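Local coordinates for protein putative glutathionylspermidine synthase (Methylobacillus flagellatus, PDB 3N6X) that probably acts as an ATP-dependent, glutathionylspermidine synthase-like ligase of the circularly permuted ATP-grasp family, although its substrates are not established, at residues V220-P225 with I244-G249; D271-R276 with V307-A312; E47-R52 with M181-E186; A28-D33 with P185-R190. All blocks are in the same frame, centred on the assembly; numbering follows the deposited sequence.

Overall arrangement
The four contacts illustrate how one chain can be tied together in two separate neighbourhoods. Interactions 1 and 2 belong to one mixed sheet: their centres lie 10 Å apart, and strands 220-223 and 268-275 are direct neighbours, with Val221 O 2.9 Å from Tyr274 N. Interactions 3 and 4, with centres 13 Å apart, dock the N-terminal helices 42-53 and 25-33 on the region 181-190; they share Pro185 and Glu186, and Phe184 meets Trp30 edge-to-face. Between interactions 1 and 3 the centres are 35 Å apart and the nearest atoms about 22 Å. A glycerol, probably from the crystallisation liquor, lies about 4 Å from the side chain of Pro225 in interaction 1.

Interaction 1. Residues V220-P225 with I244-G249; sequences VVLLTP and IELVEG
Val220 meets Ile244 at the N-terminal end of the contact, with Val220 CG1 4.0 Å from Ile244 CD1. Direct backbone pairing is replaced here by a water that donates to Val220 O and accepts from Glu245 N. Ile244 holds its CG1 between its own backbone N and carbonyl carbon (chi1 66°), which lays CD1 against the peptide joining Val221 to Leu222. Val221 projects to the same face of the sheet as Leu223 and Val247, and its CG2 packs 3.8 Å from Val247 CG2, the two side chains crossing at about a right angle. Leu222 uses both backbone polar atoms: its N donates almost straight to Glu245 O at 2.9 Å, and its O accepts from Val247 N. On the other face the side chains of Leu222 and Leu246 run side by side, CD2 of the former 4.0 Å from CD1 of the latter, and both touch helix 232-242, at Ile238 and Tyr232 respectively. Leu223 sends CD1 to within 3.5 Å of Gly249 N. Thr224 adds the last of the three direct bonds, its N bonded to Val247 O at 2.8 Å, while CG2 rests on Leu246 CD1 and OG1 is hydrogen-bonded to His235 ND1. A second water links Thr224 O with Gly249 N. Such parallel pairing, with helix 232-242 connecting the strands and packing on one face, is the hallmark of a beta-alpha-beta unit.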
# COMPACT_ATOMS: atom_id res chain seq x y z
N VAL A 220 16.48 2.86 -17.31
CA VAL A 220 15.80 2.46 -16.08
C VAL A 220 15.83 0.94 -15.94
O VAL A 220 15.54 0.23 -16.89
CB VAL A 220 14.34 3.00 -16.02
CG1 VAL A 220 13.68 2.71 -14.67
CG2 VAL A 220 14.28 4.50 -16.34
N VAL A 221 16.18 0.44 -14.75
CA VAL A 221 16.18 -1.00 -14.46
C VAL A 221 15.38 -1.25 -13.16
O VAL A 221 15.17 -0.31 -12.38
CB VAL A 221 17.61 -1.61 -14.38
CG1 VAL A 221 18.41 -1.38 -15.67
CG2 VAL A 221 18.38 -1.10 -13.16
N LEU A 222 14.94 -2.48 -12.95
CA LEU A 222 14.28 -2.87 -11.71
C LEU A 222 15.21 -3.82 -10.94
O LEU A 222 15.47 -4.94 -11.41
CB LEU A 222 12.91 -3.54 -11.97
CG LEU A 222 11.92 -3.61 -10.77
CD1 LEU A 222 10.51 -3.90 -11.25
CD2 LEU A 222 12.34 -4.68 -9.74
N LEU A 223 15.75 -3.37 -9.79
CA LEU A 223 16.63 -4.20 -8.96
C LEU A 223 15.81 -5.10 -8.01
O LEU A 223 15.09 -4.61 -7.15
CB LEU A 223 17.65 -3.33 -8.20
CG LEU A 223 18.53 -4.01 -7.15
CD1 LEU A 223 19.52 -5.00 -7.78
CD2 LEU A 223 19.27 -2.98 -6.32
N THR A 224 15.87 -6.42 -8.24
CA THR A 224 15.13 -7.42 -7.47
C THR A 224 16.06 -8.26 -6.57
O THR A 224 17.20 -8.56 -6.97
CB THR A 224 14.30 -8.33 -8.42
OG1 THR A 224 13.51 -9.23 -7.64
CG2 THR A 224 15.18 -9.15 -9.39
N PRO A 225 15.58 -8.72 -5.38
CA PRO A 225 16.41 -9.66 -4.59
C PRO A 225 16.52 -11.03 -5.28
O PRO A 225 17.51 -11.72 -5.10
CB PRO A 225 15.67 -9.75 -3.25
CG PRO A 225 14.28 -9.35 -3.54
CD PRO A 225 14.28 -8.46 -4.73
N ILE A 244 11.40 -2.82 -19.11
CA ILE A 244 12.73 -2.52 -18.58
C ILE A 244 13.41 -3.81 -18.07
O ILE A 244 12.72 -4.79 -17.78
CB ILE A 244 12.70 -1.41 -17.48
CG1 ILE A 244 11.95 -1.89 -16.18
CG2 ILE A 244 12.15 -0.09 -18.04
CD1 ILE A 244 12.06 -0.97 -14.99
N GLU A 245 14.75 -3.79 -17.95
CA GLU A 245 15.51 -4.96 -17.48
C GLU A 245 15.23 -5.25 -16.02
O GLU A 245 15.17 -4.32 -15.20
CB GLU A 245 17.02 -4.75 -17.69
CG GLU A 245 17.45 -4.72 -19.14
CD GLU A 245 17.26 -6.02 -19.91
OE1 GLU A 245 17.19 -7.10 -19.27
OE2 GLU A 245 17.21 -5.96 -21.16
N LEU A 246 15.08 -6.54 -15.70
CA LEU A 246 14.96 -7.04 -14.34
C LEU A 246 16.35 -7.52 -13.93
O LEU A 246 16.88 -8.47 -14.53
CB LEU A 246 13.95 -8.20 -14.30
CG LEU A 246 13.65 -8.80 -12.91
CD1 LEU A 246 12.81 -7.85 -12.09
CD2 LEU A 246 12.95 -10.14 -13.05
N VAL A 247 16.98 -6.82 -12.99
CA VAL A 247 18.34 -7.14 -12.58
C VAL A 247 18.45 -7.54 -11.12
O VAL A 247 17.60 -7.16 -10.30
CB VAL A 247 19.34 -5.98 -12.92
CG1 VAL A 247 19.44 -5.73 -14.43
CG2 VAL A 247 18.98 -4.69 -12.16
N GLU A 248 19.52 -8.27 -10.79
CA GLU A 248 19.91 -8.62 -9.43
C GLU A 248 21.22 -7.89 -9.15
O GLU A 248 21.82 -7.35 -10.09
CB GLU A 248 20.08 -10.15 -9.28
CG GLU A 248 18.74 -10.86 -9.22
CD GLU A 248 18.78 -12.38 -9.28
OE1 GLU A 248 19.79 -12.98 -8.84
OE2 GLU A 248 17.77 -12.98 -9.72
N GLY A 249 21.62 -7.80 -7.89
CA GLY A 249 22.82 -7.07 -7.49
C GLY A 249 24.05 -7.35 -8.34
O GLY A 249 24.71 -6.42 -8.82
O HOH W 1 16.04 -1.41 -18.98
O HOH W 2 19.84 -8.77 -5.98

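Interaction 2. Residues D271-R276 with V307-A312; sequences DVIYRR and VTLANA
Arg275 folds back onto Asn311 and Ala312 because CG stands between its backbone N and carbonyl carbon (chi1 61°) and the chain bends again at chi2 (136°); beyond that bend the guanidinium reaches the loop that follows the neighbouring strand. The setting is a beta-alpha-beta unit in which helix 298-303 connects the parallel strands 268-275 and 308-310. Regular pairing alternates between the strands: Thr308 N donates to Asp271 O, Ile273 N to Thr308 O at 2.8 Å, and Ala310 N to Ile273 O at 2.9 Å. Ile273 and Leu309 point the same way, with Ile273 CB 3.8 Å from Leu309 CD2, and both touch helix 298-303. Past Ala310 the chain turns through a cis peptide into Asn311, and Arg275 takes over where the ladder stops. Its NE donates to Asn311 O at 2.8 Å from above the carbonyl plane, and NH2 reaches Ala312 O at 2.9 Å, an oxygen that lies in the guanidinium plane. With NH1 bonded to Ile277 O, three backbone carbonyls fix the rotation of this buried charged group. A water over the centre of the guanidinium donates to Arg275 O and accepts from Asn311 N, bridging the two backbones beyond the last direct bond. Beside it, Ala310 O accepts from Arg275 N and also lies in the plane of the Tyr274 ring, 3.4 Å from Tyr274 CD1 at its edge.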
# COMPACT_ATOMS: atom_id res chain seq x y z
N ASP A 271 20.79 4.85 -15.16
CA ASP A 271 20.52 6.18 -14.62
C ASP A 271 19.52 6.17 -13.47
O ASP A 271 19.65 6.99 -12.55
CB ASP A 271 20.09 7.14 -15.73
CG ASP A 271 21.12 7.21 -16.85
OD1 ASP A 271 22.27 7.66 -16.58
OD2 ASP A 271 20.81 6.74 -17.97
N VAL A 272 18.52 5.28 -13.53
CA VAL A 272 17.48 5.18 -12.51
C VAL A 272 17.27 3.72 -12.13
O VAL A 272 17.09 2.88 -13.02
CB VAL A 272 16.13 5.85 -12.94
CG1 VAL A 272 15.11 5.84 -11.80
CG2 VAL A 272 16.34 7.28 -13.45
N ILE A 273 17.27 3.42 -10.83
CA ILE A 273 17.00 2.06 -10.33
C ILE A 273 15.71 2.07 -9.53
O ILE A 273 15.62 2.76 -8.50
CB ILE A 273 18.18 1.50 -9.48
CG1 ILE A 273 19.46 1.33 -10.31
CG2 ILE A 273 17.77 0.17 -8.81
CD1 ILE A 273 20.76 1.28 -9.44
N TYR A 274 14.72 1.32 -9.99
CA TYR A 274 13.49 1.12 -9.25
C TYR A 274 13.82 -0.02 -8.30
O TYR A 274 13.95 -1.16 -8.74
CB TYR A 274 12.34 0.77 -10.22
CG TYR A 274 11.04 0.31 -9.58
CD1 TYR A 274 10.67 0.75 -8.31
CD2 TYR A 274 10.12 -0.45 -10.30
CE1 TYR A 274 9.48 0.32 -7.72
CE2 TYR A 274 8.92 -0.86 -9.73
CZ TYR A 274 8.60 -0.48 -8.44
OH TYR A 274 7.42 -0.89 -7.87
N ARG A 275 14.15 0.32 -7.05
CA ARG A 275 14.60 -0.71 -6.10
C ARG A 275 13.47 -1.44 -5.40
O ARG A 275 12.59 -0.81 -4.81
CB ARG A 275 15.67 -0.17 -5.09
CG ARG A 275 15.20 0.97 -4.20
CD ARG A 275 15.63 0.78 -2.76
NE ARG A 275 15.08 1.83 -1.90
CZ ARG A 275 14.22 1.60 -0.90
NH1 ARG A 275 13.85 0.36 -0.61
NH2 ARG A 275 13.74 2.61 -0.18
N ARG A 276 13.48 -2.77 -5.49
CA ARG A 276 12.51 -3.59 -4.78
C ARG A 276 13.25 -4.43 -3.72
O ARG A 276 12.86 -5.54 -3.39
CB ARG A 276 11.66 -4.44 -5.75
CG ARG A 276 10.69 -3.60 -6.62
CD ARG A 276 9.59 -2.88 -5.82
NE ARG A 276 8.67 -3.82 -5.17
CZ ARG A 276 7.51 -4.20 -5.68
NH1 ARG A 276 7.08 -3.67 -6.82
NH2 ARG A 276 6.76 -5.09 -5.05
N VAL A 307 23.39 8.45 -9.92
CA VAL A 307 22.26 7.56 -10.14
C VAL A 307 21.06 8.00 -9.27
O VAL A 307 21.25 8.70 -8.27
CB VAL A 307 22.65 6.04 -9.87
CG1 VAL A 307 22.69 5.72 -8.37
CG2 VAL A 307 21.72 5.08 -10.61
N THR A 308 19.85 7.60 -9.65
CA THR A 308 18.65 7.82 -8.86
C THR A 308 18.12 6.49 -8.36
O THR A 308 17.98 5.56 -9.15
CB THR A 308 17.56 8.55 -9.67
OG1 THR A 308 18.05 9.82 -10.07
CG2 THR A 308 16.26 8.74 -8.86
N LEU A 309 17.82 6.40 -7.05
CA LEU A 309 17.17 5.24 -6.44
C LEU A 309 15.73 5.59 -6.15
O LEU A 309 15.45 6.70 -5.69
CB LEU A 309 17.89 4.79 -5.15
CG LEU A 309 19.36 4.32 -5.31
CD1 LEU A 309 19.95 3.91 -3.98
CD2 LEU A 309 19.48 3.18 -6.31
N ALA A 310 14.82 4.70 -6.49
CA ALA A 310 13.40 4.93 -6.29
C ALA A 310 12.76 3.65 -5.76
O ALA A 310 12.85 2.63 -6.42
CB ALA A 310 12.74 5.35 -7.60
N ASN A 311 12.18 3.66 -4.54
CA ASN A 311 12.12 4.83 -3.66
C ASN A 311 13.49 5.17 -3.08
O ASN A 311 14.40 4.33 -3.07
CB ASN A 311 11.10 4.60 -2.54
CG ASN A 311 9.66 4.57 -3.00
OD1 ASN A 311 9.33 4.86 -4.15
ND2 ASN A 311 8.76 4.30 -2.08
N ALA A 312 13.67 6.42 -2.66
CA ALA A 312 14.90 6.90 -2.06
C ALA A 312 15.27 6.07 -0.85
O ALA A 312 14.40 5.45 -0.23
CB ALA A 312 14.75 8.35 -1.65
O HOH W 3 11.17 1.11 -3.53

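Interaction 3. Residues E47-R52 with M181-E186; sequences ELLFRR and MRLFPE
Leu183, at the end of helix 170-183, supplies most of the apolar surface that meets helix 42-53. Its two methyls divide the work. CD1 of Leu183 packs 3.8 Å from Leu49 CD2, the side chains crossing at about a right angle, whereas CD2 rests against the aliphatic part of Arg52, 3.9 Å from CD of that residue. Leu48 CD2 adds a looser touch on Phe184 CE1 at 4.3 Å and also lies over one face of the Arg52 guanidinium. The Phe184 ring is backed by Leu183 CB over its centre and meets Trp30 edge-to-face.

Among the polar groups, Arg52 stays extended from CG to NE and carries NH1 to 2.9 Å from Leu183 O, near the guanidinium plane, although the angle is too poor for a hydrogen bond. The sounder polar link is indirect: a water accepts from Arg52 NH2 at 2.9 Å and donates to Glu186 OE2 at 3.1 Å, an oxygen that also accepts from Trp30 NE1. With Arg52 NH1 still 5.6 Å from that carboxylate oxygen, the opposite charges probably attract through the water at the exposed margin, while the leucines and Phe184 hold the buried part together.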
# COMPACT_ATOMS: atom_id res chain seq x y z
N GLU A 47 -17.99 -22.72 -8.56
CA GLU A 47 -18.31 -23.58 -9.70
C GLU A 47 -18.15 -22.80 -11.01
O GLU A 47 -17.53 -23.31 -11.95
CB GLU A 47 -19.73 -24.14 -9.56
CG GLU A 47 -19.82 -25.37 -8.67
CD GLU A 47 -21.22 -25.79 -8.26
OE1 GLU A 47 -22.16 -25.62 -9.08
OE2 GLU A 47 -21.37 -26.33 -7.15
N LEU A 48 -18.66 -21.53 -11.04
CA LEU A 48 -18.55 -20.62 -12.19
C LEU A 48 -17.07 -20.35 -12.52
O LEU A 48 -16.66 -20.46 -13.68
CB LEU A 48 -19.29 -19.28 -11.89
CG LEU A 48 -19.44 -18.29 -13.07
CD1 LEU A 48 -20.68 -17.43 -12.91
CD2 LEU A 48 -18.20 -17.39 -13.21
N LEU A 49 -16.27 -20.02 -11.49
CA LEU A 49 -14.84 -19.73 -11.65
C LEU A 49 -14.04 -20.92 -12.15
O LEU A 49 -13.11 -20.75 -12.93
CB LEU A 49 -14.25 -19.16 -10.35
CG LEU A 49 -14.63 -17.70 -10.06
CD1 LEU A 49 -14.60 -17.42 -8.57
CD2 LEU A 49 -13.73 -16.74 -10.81
N PHE A 50 -14.43 -22.14 -11.74
CA PHE A 50 -13.75 -23.35 -12.22
C PHE A 50 -14.15 -23.69 -13.67
O PHE A 50 -13.28 -23.93 -14.50
CB PHE A 50 -14.02 -24.55 -11.30
CG PHE A 50 -13.40 -25.83 -11.80
CD1 PHE A 50 -12.03 -26.04 -11.70
CD2 PHE A 50 -14.17 -26.80 -12.43
CE1 PHE A 50 -11.45 -27.21 -12.19
CE2 PHE A 50 -13.59 -27.96 -12.93
CZ PHE A 50 -12.23 -28.16 -12.80
N ARG A 51 -15.48 -23.72 -13.96
CA ARG A 51 -16.01 -24.04 -15.29
C ARG A 51 -15.46 -23.11 -16.38
O ARG A 51 -15.12 -23.57 -17.47
CB ARG A 51 -17.55 -23.96 -15.30
CG ARG A 51 -18.26 -25.17 -14.70
CD ARG A 51 -19.76 -25.15 -15.01
NE ARG A 51 -20.34 -23.80 -14.93
CZ ARG A 51 -20.88 -23.28 -13.83
NH1 ARG A 51 -20.94 -24.00 -12.71
NH2 ARG A 51 -21.37 -22.05 -13.84
N ARG A 52 -15.38 -21.80 -16.08
CA ARG A 52 -14.92 -20.79 -17.03
C ARG A 52 -13.39 -20.65 -17.05
O ARG A 52 -12.79 -20.73 -18.12
CB ARG A 52 -15.58 -19.43 -16.76
CG ARG A 52 -17.09 -19.38 -17.01
CD ARG A 52 -17.58 -17.95 -16.99
NE ARG A 52 -19.03 -17.85 -16.85
CZ ARG A 52 -19.71 -16.71 -16.98
NH1 ARG A 52 -19.07 -15.58 -17.27
NH2 ARG A 52 -21.03 -16.70 -16.84
N MSE A 181 -12.91 -8.45 -16.69
CA MSE A 181 -13.17 -8.17 -18.10
C MSE A 181 -13.30 -9.48 -18.91
O MSE A 181 -14.10 -9.55 -19.84
CB MSE A 181 -12.05 -7.27 -18.68
CG MSE A 181 -12.28 -6.91 -20.18
SE MSE A 181 -13.98 -5.93 -20.50
CE MSE A 181 -13.37 -4.19 -19.91
N ARG A 182 -12.51 -10.50 -18.54
CA ARG A 182 -12.54 -11.81 -19.20
C ARG A 182 -13.84 -12.56 -18.86
O ARG A 182 -14.47 -13.12 -19.75
CB ARG A 182 -11.30 -12.62 -18.78
CG ARG A 182 -11.01 -13.85 -19.63
CD ARG A 182 -9.78 -14.55 -19.07
NE ARG A 182 -9.22 -15.53 -20.00
CZ ARG A 182 -8.22 -16.35 -19.68
NH1 ARG A 182 -7.67 -16.32 -18.47
NH2 ARG A 182 -7.76 -17.22 -20.58
N LEU A 183 -14.26 -12.53 -17.58
CA LEU A 183 -15.48 -13.22 -17.14
C LEU A 183 -16.75 -12.49 -17.57
O LEU A 183 -17.67 -13.14 -18.07
CB LEU A 183 -15.49 -13.39 -15.60
CG LEU A 183 -14.46 -14.32 -14.97
CD1 LEU A 183 -14.43 -14.14 -13.46
CD2 LEU A 183 -14.75 -15.78 -15.32
N PHE A 184 -16.85 -11.16 -17.29
CA PHE A 184 -18.09 -10.42 -17.51
C PHE A 184 -17.95 -9.14 -18.38
O PHE A 184 -18.26 -8.04 -17.90
CB PHE A 184 -18.77 -10.09 -16.16
CG PHE A 184 -18.56 -11.12 -15.07
CD1 PHE A 184 -19.26 -12.33 -15.10
CD2 PHE A 184 -17.69 -10.89 -14.02
CE1 PHE A 184 -19.07 -13.29 -14.09
CE2 PHE A 184 -17.51 -11.84 -13.01
CZ PHE A 184 -18.21 -13.03 -13.04
N PRO A 185 -17.59 -9.27 -19.69
CA PRO A 185 -17.46 -8.06 -20.53
C PRO A 185 -18.73 -7.21 -20.55
O PRO A 185 -18.64 -5.98 -20.53
CB PRO A 185 -17.12 -8.63 -21.92
CG PRO A 185 -17.49 -10.08 -21.85
CD PRO A 185 -17.24 -10.49 -20.44
N GLU A 186 -19.90 -7.85 -20.52
CA GLU A 186 -21.20 -7.16 -20.55
C GLU A 186 -21.40 -6.19 -19.36
O GLU A 186 -22.09 -5.17 -19.50
CB GLU A 186 -22.36 -8.17 -20.68
CG GLU A 186 -22.63 -9.01 -19.43
CD GLU A 186 -21.76 -10.24 -19.21
OE1 GLU A 186 -20.80 -10.45 -19.98
OE2 GLU A 186 -22.05 -10.99 -18.25
O HOH W 4 -21.94 -14.01 -17.48

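Interaction 4. Residues A28-D33 with P185-R190; sequences AAWLQD and PELFRR
Glu186 OE2 is gripped by two donors, Trp30 NE1 and a water that also binds Arg52 NH2. The indole N-H reaches it at 3.1 Å with an angle of 158° at the hydrogen, approaching the anti side of the carboxylate, while the oxygen lies in the plane of the ring. This bond ties together a roughly antiparallel helix pair, segments 28-33 and 185-190, whose directions differ by 148°. Their axes come no closer than 11.0 Å, and the Trp30 side chain fills part of the interval. With CG anti to the backbone N (chi1 171°), Trp30 extends its indole across to the other helix.

Leu187 packs on one face of that indole and uses both of its methyls. CD2 sits 3.6 Å above the centroid of the six-membered ring, almost exactly on the normal, a CH-pi contact; CD1 lies over the five-membered part, 3.5 Å from Trp30 CG. Tyr27 also meets the indole, which is buried, and Glu186 satisfies its N-H.

Arg190 bends at chi3 to lay its guanidinium along the helix backbone beside the indole, with one face over Trp30 CA. Its NE forms a salt bridge with Glu26 OE2, which anchors the group; Asp33, poorly ordered, comes near as an opposite charge, its OD2 4.1 Å from Arg190 NH1, beyond a salt bridge. That same NH1 lies near the indole plane at its edge, 3.8 Å from Trp30 CB, while Arg190 NH2 touches Ala29 CB at 3.6 Å.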
# COMPACT_ATOMS: atom_id res chain seq x y z
N ALA A 28 -27.00 -4.90 -9.44
CA ALA A 28 -28.11 -5.72 -8.93
C ALA A 28 -29.00 -6.20 -10.09
O ALA A 28 -29.40 -7.37 -10.11
CB ALA A 28 -28.94 -4.90 -7.94
N ALA A 29 -29.26 -5.31 -11.08
CA ALA A 29 -30.03 -5.62 -12.28
C ALA A 29 -29.34 -6.74 -13.07
O ALA A 29 -29.94 -7.80 -13.28
CB ALA A 29 -30.17 -4.38 -13.15
N TRP A 30 -28.05 -6.54 -13.42
CA TRP A 30 -27.24 -7.55 -14.12
C TRP A 30 -27.27 -8.88 -13.37
O TRP A 30 -27.39 -9.94 -14.00
CB TRP A 30 -25.79 -7.05 -14.29
CG TRP A 30 -24.85 -8.11 -14.80
CD1 TRP A 30 -24.61 -8.43 -16.10
CD2 TRP A 30 -24.03 -8.98 -14.00
NE1 TRP A 30 -23.68 -9.44 -16.17
CE2 TRP A 30 -23.31 -9.80 -14.90
CE3 TRP A 30 -23.81 -9.12 -12.62
CZ2 TRP A 30 -22.39 -10.76 -14.46
CZ3 TRP A 30 -22.91 -10.08 -12.19
CH2 TRP A 30 -22.21 -10.88 -13.10
N LEU A 31 -27.15 -8.83 -12.02
CA LEU A 31 -27.12 -10.02 -11.16
C LEU A 31 -28.43 -10.82 -11.24
O LEU A 31 -28.38 -12.06 -11.24
CB LEU A 31 -26.80 -9.61 -9.71
CG LEU A 31 -26.23 -10.70 -8.78
CD1 LEU A 31 -24.86 -11.20 -9.25
CD2 LEU A 31 -26.12 -10.18 -7.36
N GLN A 32 -29.58 -10.13 -11.39
CA GLN A 32 -30.88 -10.79 -11.53
C GLN A 32 -31.01 -11.50 -12.89
O GLN A 32 -31.53 -12.61 -12.94
CB GLN A 32 -32.03 -9.78 -11.34
CG GLN A 32 -32.60 -9.80 -9.93
CD GLN A 32 -33.70 -8.78 -9.75
OE1 GLN A 32 -33.49 -7.69 -9.21
NE2 GLN A 32 -34.91 -9.14 -10.17
N ASP A 33 -30.49 -10.88 -13.96
CA ASP A 33 -30.55 -11.44 -15.32
C ASP A 33 -29.60 -12.65 -15.50
O ASP A 33 -29.73 -13.37 -16.50
CB ASP A 33 -30.23 -10.35 -16.37
CG ASP A 33 -31.11 -9.10 -16.30
OD1 ASP A 33 -31.87 -8.96 -15.30
OD2 ASP A 33 -31.00 -8.24 -17.21
N PRO A 185 -17.59 -9.27 -19.69
CA PRO A 185 -17.46 -8.06 -20.53
C PRO A 185 -18.73 -7.21 -20.55
O PRO A 185 -18.64 -5.98 -20.53
CB PRO A 185 -17.12 -8.63 -21.92
CG PRO A 185 -17.49 -10.08 -21.85
CD PRO A 185 -17.24 -10.49 -20.44
N GLU A 186 -19.90 -7.85 -20.52
CA GLU A 186 -21.20 -7.16 -20.55
C GLU A 186 -21.40 -6.19 -19.36
O GLU A 186 -22.09 -5.17 -19.50
CB GLU A 186 -22.36 -8.17 -20.68
CG GLU A 186 -22.63 -9.01 -19.43
CD GLU A 186 -21.76 -10.24 -19.21
OE1 GLU A 186 -20.80 -10.45 -19.98
OE2 GLU A 186 -22.05 -10.99 -18.25
N LEU A 187 -20.77 -6.49 -18.20
CA LEU A 187 -20.85 -5.67 -16.99
C LEU A 187 -20.11 -4.34 -17.19
O LEU A 187 -20.56 -3.30 -16.70
CB LEU A 187 -20.24 -6.46 -15.82
CG LEU A 187 -20.78 -6.22 -14.41
CD1 LEU A 187 -22.22 -5.80 -14.42
CD2 LEU A 187 -20.56 -7.44 -13.55
N PHE A 188 -19.02 -4.37 -17.95
CA PHE A 188 -18.23 -3.18 -18.25
C PHE A 188 -18.93 -2.27 -19.27
O PHE A 188 -18.53 -1.11 -19.44
CB PHE A 188 -16.81 -3.57 -18.70
CG PHE A 188 -15.96 -4.05 -17.55
CD1 PHE A 188 -16.05 -5.37 -17.11
CD2 PHE A 188 -15.14 -3.18 -16.85
CE1 PHE A 188 -15.29 -5.81 -16.02
CE2 PHE A 188 -14.38 -3.62 -15.76
CZ PHE A 188 -14.45 -4.94 -15.36
N ARG A 189 -19.97 -2.80 -19.94
CA ARG A 189 -20.78 -2.02 -20.88
C ARG A 189 -21.79 -1.19 -20.07
O ARG A 189 -22.08 -0.05 -20.43
CB ARG A 189 -21.50 -2.97 -21.87
CG ARG A 189 -22.22 -2.26 -23.03
CD ARG A 189 -22.96 -3.25 -23.93
NE ARG A 189 -23.97 -4.01 -23.18
CZ ARG A 189 -24.01 -5.33 -23.11
NH1 ARG A 189 -23.15 -6.07 -23.80
NH2 ARG A 189 -24.94 -5.93 -22.38
N ARG A 190 -22.29 -1.76 -18.95
CA ARG A 190 -23.28 -1.13 -18.06
C ARG A 190 -22.70 -0.07 -17.11
O ARG A 190 -23.44 0.80 -16.65
CB ARG A 190 -24.05 -2.19 -17.26
CG ARG A 190 -24.74 -3.23 -18.14
CD ARG A 190 -25.29 -4.39 -17.33
NE ARG A 190 -26.64 -4.10 -16.84
CZ ARG A 190 -27.67 -4.93 -16.95
NH1 ARG A 190 -27.51 -6.12 -17.53
NH2 ARG A 190 -28.86 -4.58 -16.49